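Local coordinates for protein periplasmic beta-glucosidase (Pseudomonas aeruginosa, PDB 6R5T) that probably hydrolyses terminal, non-reducing beta-D-glucosyl residues, releasing beta-D-glucose, as a periplasmic family 3 glycoside hydrolase, at residues L515-G520 with I535-F540. The protein carries 1 engineered substitution. Residues are numbered along the deposited sequence; the frame is centred on the assembly and turned at random.
Sequences LVLMNG and ILETWF
Ile535 sets its CG2 methyl against Leu517 CD1 (3.7 Å) on one side of the sheet, where strands 513-518 and 534-537, joined through helix 526-531 as a beta-alpha-beta unit of the C-terminal domain, run parallel. Leu536 ties the backbones together on both of its polar atoms: its N donates to Leu515 O, and its O receives Leu517 N at 2.9 Å in an almost straight bond (178°). Glu537, with its chain bent at chi2 (67°), brings the carboxyl group to the Asn519 amide, the two planes 40° apart. Asn519 ND2 donates to Glu537 OE1 on its syn side (2.9 Å), a second bond from ND2 reaching Arg521 O, while Glu537 OE2 takes Trp539 N on its anti side. Thr538 grips Leu517 O twice, through N (2.9 Å) and through OG1 (2.8 Å), the hydroxyl coming from above the carbonyl plane; its CG2 meets Val516 CG1. Trp539 O accepts Asn519 N, and the indole lies with one face over Glu537 CG. Phe540 turns a ring face to the Asn519 backbone. Asn519 OD1 and Glu537 OE2 stand 2.4 Å apart, too close for two bare oxygens if the distance is right, which hints, though doubtfully, at a proton on this buried acid; the side chain would then be neutral and cheaper to bury.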
ATOM      1  N   LEU A 515      -1.324 -31.034  -5.640  1.00 14.58           N
ATOM      2  CA  LEU A 515      -1.551 -29.806  -6.416  1.00 14.94           C
ATOM      3  C   LEU A 515      -0.283 -29.417  -7.135  1.00 15.44           C
ATOM      4  O   LEU A 515       0.782 -29.294  -6.511  1.00 15.78           O
ATOM      5  CB  LEU A 515      -1.943 -28.664  -5.488  1.00 16.95           C
ATOM      6  CG  LEU A 515      -3.196 -28.776  -4.683  1.00 19.14           C
ATOM      7  CD1 LEU A 515      -3.548 -27.393  -4.177  1.00 20.04           C
ATOM      8  CD2 LEU A 515      -4.328 -29.412  -5.459  1.00 21.92           C
ATOM      9  N   VAL A 516      -0.408 -29.253  -8.438  1.00 13.33           N
ATOM     10  CA  VAL A 516       0.640 -28.679  -9.293  1.00 14.00           C
ATOM     11  C   VAL A 516       0.176 -27.275  -9.663  1.00 13.58           C
ATOM     12  O   VAL A 516      -0.812 -27.111 -10.378  1.00 14.77           O
ATOM     13  CB  VAL A 516       0.919 -29.545 -10.541  1.00 15.21           C
ATOM     14  CG1 VAL A 516       1.881 -28.827 -11.455  1.00 15.91           C
ATOM     15  CG2 VAL A 516       1.429 -30.916 -10.175  1.00 15.61           C
ATOM     16  N   LEU A 517       0.817 -26.266  -9.081  1.00 13.31           N
ATOM     17  CA  LEU A 517       0.347 -24.877  -9.192  1.00 12.44           C
ATOM     18  C   LEU A 517       1.110 -24.193 -10.328  1.00 12.55           C
ATOM     19  O   LEU A 517       2.367 -24.293 -10.372  1.00 13.56           O
ATOM     20  CB  LEU A 517       0.717 -24.149  -7.906  1.00 13.32           C
ATOM     21  CG  LEU A 517       0.040 -24.553  -6.609  1.00 17.01           C
ATOM     22  CD1 LEU A 517       0.494 -23.565  -5.523  1.00 17.97           C
ATOM     23  CD2 LEU A 517      -1.465 -24.595  -6.754  1.00 19.84           C
ATOM     24  N   MET A 518       0.387 -23.505 -11.192  1.00 12.68           N
ATOM     25  CA  MET A 518       0.996 -22.568 -12.162  1.00 14.28           C
ATOM     26  C   MET A 518       0.483 -21.195 -11.771  1.00 14.69           C
ATOM     27  O   MET A 518      -0.706 -21.016 -11.436  1.00 16.01           O
ATOM     28  CB  MET A 518       0.660 -22.883 -13.610  1.00 13.71           C
ATOM     29  CG  MET A 518       1.061 -24.213 -13.994  1.00 15.48           C
ATOM     30  SD  MET A 518       1.184 -24.258 -15.823  1.00 21.17           S
ATOM     31  CE  MET A 518       1.322 -26.033 -15.918  1.00 21.68           C
ATOM     32  N   ASN A 519       1.349 -20.219 -11.881  1.00 13.31           N
ATOM     33  CA  ASN A 519       0.991 -18.863 -11.438  1.00 13.32           C
ATOM     34  C   ASN A 519       2.196 -17.958 -11.662  1.00 13.75           C
ATOM     35  O   ASN A 519       3.353 -18.451 -11.712  1.00 13.02           O
ATOM     36  CB  ASN A 519       0.665 -18.795  -9.939  1.00 13.90           C
ATOM     37  CG  ASN A 519       1.632 -19.511  -9.031  1.00 14.99           C
ATOM     38  OD1 ASN A 519       1.803 -20.748  -9.164  1.00 16.44           O
ATOM     39  ND2 ASN A 519       2.255 -18.808  -8.098  1.00 13.57           N
ATOM     40  N   GLY A 520       1.927 -16.652 -11.747  1.00 15.11           N
ATOM     41  CA  GLY A 520       2.997 -15.683 -12.017  1.00 15.33           C
ATOM     42  C   GLY A 520       3.219 -14.736 -10.869  1.00 15.66           C
ATOM     43  O   GLY A 520       3.967 -13.769 -11.018  1.00 15.76           O
ATOM     44  N   ILE A 535       1.868 -30.096  -2.431  1.00 12.69           N
ATOM     45  CA  ILE A 535       1.735 -28.857  -3.258  1.00 12.79           C
ATOM     46  C   ILE A 535       3.090 -28.545  -3.864  1.00 12.61           C
ATOM     47  O   ILE A 535       4.047 -28.428  -3.115  1.00 13.02           O
ATOM     48  CB  ILE A 535       1.284 -27.654  -2.417  1.00 13.33           C
ATOM     49  CG1 ILE A 535      -0.031 -27.879  -1.697  1.00 13.38           C
ATOM     50  CG2 ILE A 535       1.205 -26.396  -3.281  1.00 13.64           C
ATOM     51  CD1 ILE A 535      -0.397 -26.804  -0.732  1.00 13.64           C
ATOM     52  N   LEU A 536       3.137 -28.459  -5.186  1.00 12.84           N
ATOM     53  CA  LEU A 536       4.369 -28.139  -5.925  1.00 12.68           C
ATOM     54  C   LEU A 536       4.100 -26.838  -6.686  1.00 12.82           C
ATOM     55  O   LEU A 536       3.218 -26.777  -7.521  1.00 13.61           O
ATOM     56  CB  LEU A 536       4.745 -29.259  -6.885  1.00 13.10           C
ATOM     57  CG  LEU A 536       6.040 -29.080  -7.656  1.00 13.50           C
ATOM     58  CD1 LEU A 536       7.239 -29.080  -6.673  1.00 13.84           C
ATOM     59  CD2 LEU A 536       6.179 -30.133  -8.765  1.00 14.77           C
ATOM     60  N   GLU A 537       4.863 -25.810  -6.353  1.00 11.73           N
ATOM     61  CA  GLU A 537       4.827 -24.512  -7.057  1.00 12.67           C
ATOM     62  C   GLU A 537       5.674 -24.621  -8.326  1.00 13.64           C
ATOM     63  O   GLU A 537       6.894 -24.869  -8.188  1.00 12.43           O
ATOM     64  CB  GLU A 537       5.330 -23.442  -6.097  1.00 12.64           C
ATOM     65  CG  GLU A 537       5.587 -22.102  -6.769  1.00 13.26           C
ATOM     66  CD  GLU A 537       4.314 -21.482  -7.251  1.00 14.02           C
ATOM     67  OE1 GLU A 537       3.708 -20.713  -6.466  1.00 15.53           O
ATOM     68  OE2 GLU A 537       3.884 -21.776  -8.402  1.00 13.09           O
ATOM     69  N   THR A 538       5.080 -24.442  -9.507  1.00 11.47           N
ATOM     70  CA  THR A 538       5.824 -24.585 -10.767  1.00 12.19           C
ATOM     71  C   THR A 538       5.850 -23.272 -11.545  1.00 12.56           C
ATOM     72  O   THR A 538       6.401 -23.244 -12.676  1.00 14.06           O
ATOM     73  CB  THR A 538       5.246 -25.703 -11.652  1.00 12.34           C
ATOM     74  OG1 THR A 538       4.055 -25.286 -12.325  1.00 12.73           O
ATOM     75  CG2 THR A 538       4.989 -26.939 -10.823  1.00 13.63           C
ATOM     76  N   TRP A 539       5.300 -22.190 -10.999  1.00 11.52           N
ATOM     77  CA  TRP A 539       5.365 -20.874 -11.667  1.00 12.47           C
ATOM     78  C   TRP A 539       4.773 -21.012 -13.066  1.00 12.15           C
ATOM     79  O   TRP A 539       3.721 -21.643 -13.196  1.00 13.47           O
ATOM     80  CB  TRP A 539       6.795 -20.368 -11.679  1.00 12.13           C
ATOM     81  CG  TRP A 539       7.520 -20.474 -10.384  1.00 13.22           C
ATOM     82  CD1 TRP A 539       8.519 -21.342 -10.094  1.00 13.34           C
ATOM     83  CD2 TRP A 539       7.302 -19.673  -9.228  1.00 12.44           C
ATOM     84  NE1 TRP A 539       8.954 -21.135  -8.823  1.00 14.92           N
ATOM     85  CE2 TRP A 539       8.247 -20.099  -8.272  1.00 15.26           C
ATOM     86  CE3 TRP A 539       6.392 -18.657  -8.880  1.00 13.66           C
ATOM     87  CZ2 TRP A 539       8.305 -19.546  -7.001  1.00 16.01           C
ATOM     88  CZ3 TRP A 539       6.458 -18.122  -7.607  1.00 14.75           C
ATOM     89  CH2 TRP A 539       7.406 -18.555  -6.692  1.00 15.54           C
ATOM     90  N   PHE A 540       5.419 -20.487 -14.097  1.00 12.59           N
ATOM     91  CA  PHE A 540       5.198 -20.944 -15.495  1.00 12.89           C
ATOM     92  C   PHE A 540       6.563 -21.469 -15.914  1.00 12.56           C
ATOM     93  O   PHE A 540       7.510 -20.669 -15.978  1.00 13.79           O
ATOM     94  CB  PHE A 540       4.650 -19.845 -16.407  1.00 12.65           C
ATOM     95  CG  PHE A 540       3.313 -19.282 -15.994  1.00 12.84           C
ATOM     96  CD1 PHE A 540       2.190 -20.100 -15.907  1.00 13.10           C
ATOM     97  CD2 PHE A 540       3.202 -17.976 -15.616  1.00 13.53           C
ATOM     98  CE1 PHE A 540       0.970 -19.594 -15.498  1.00 14.87           C
ATOM     99  CE2 PHE A 540       1.984 -17.470 -15.193  1.00 15.25           C
ATOM    100  CZ  PHE A 540       0.874 -18.284 -15.132  1.00 13.84           C
TER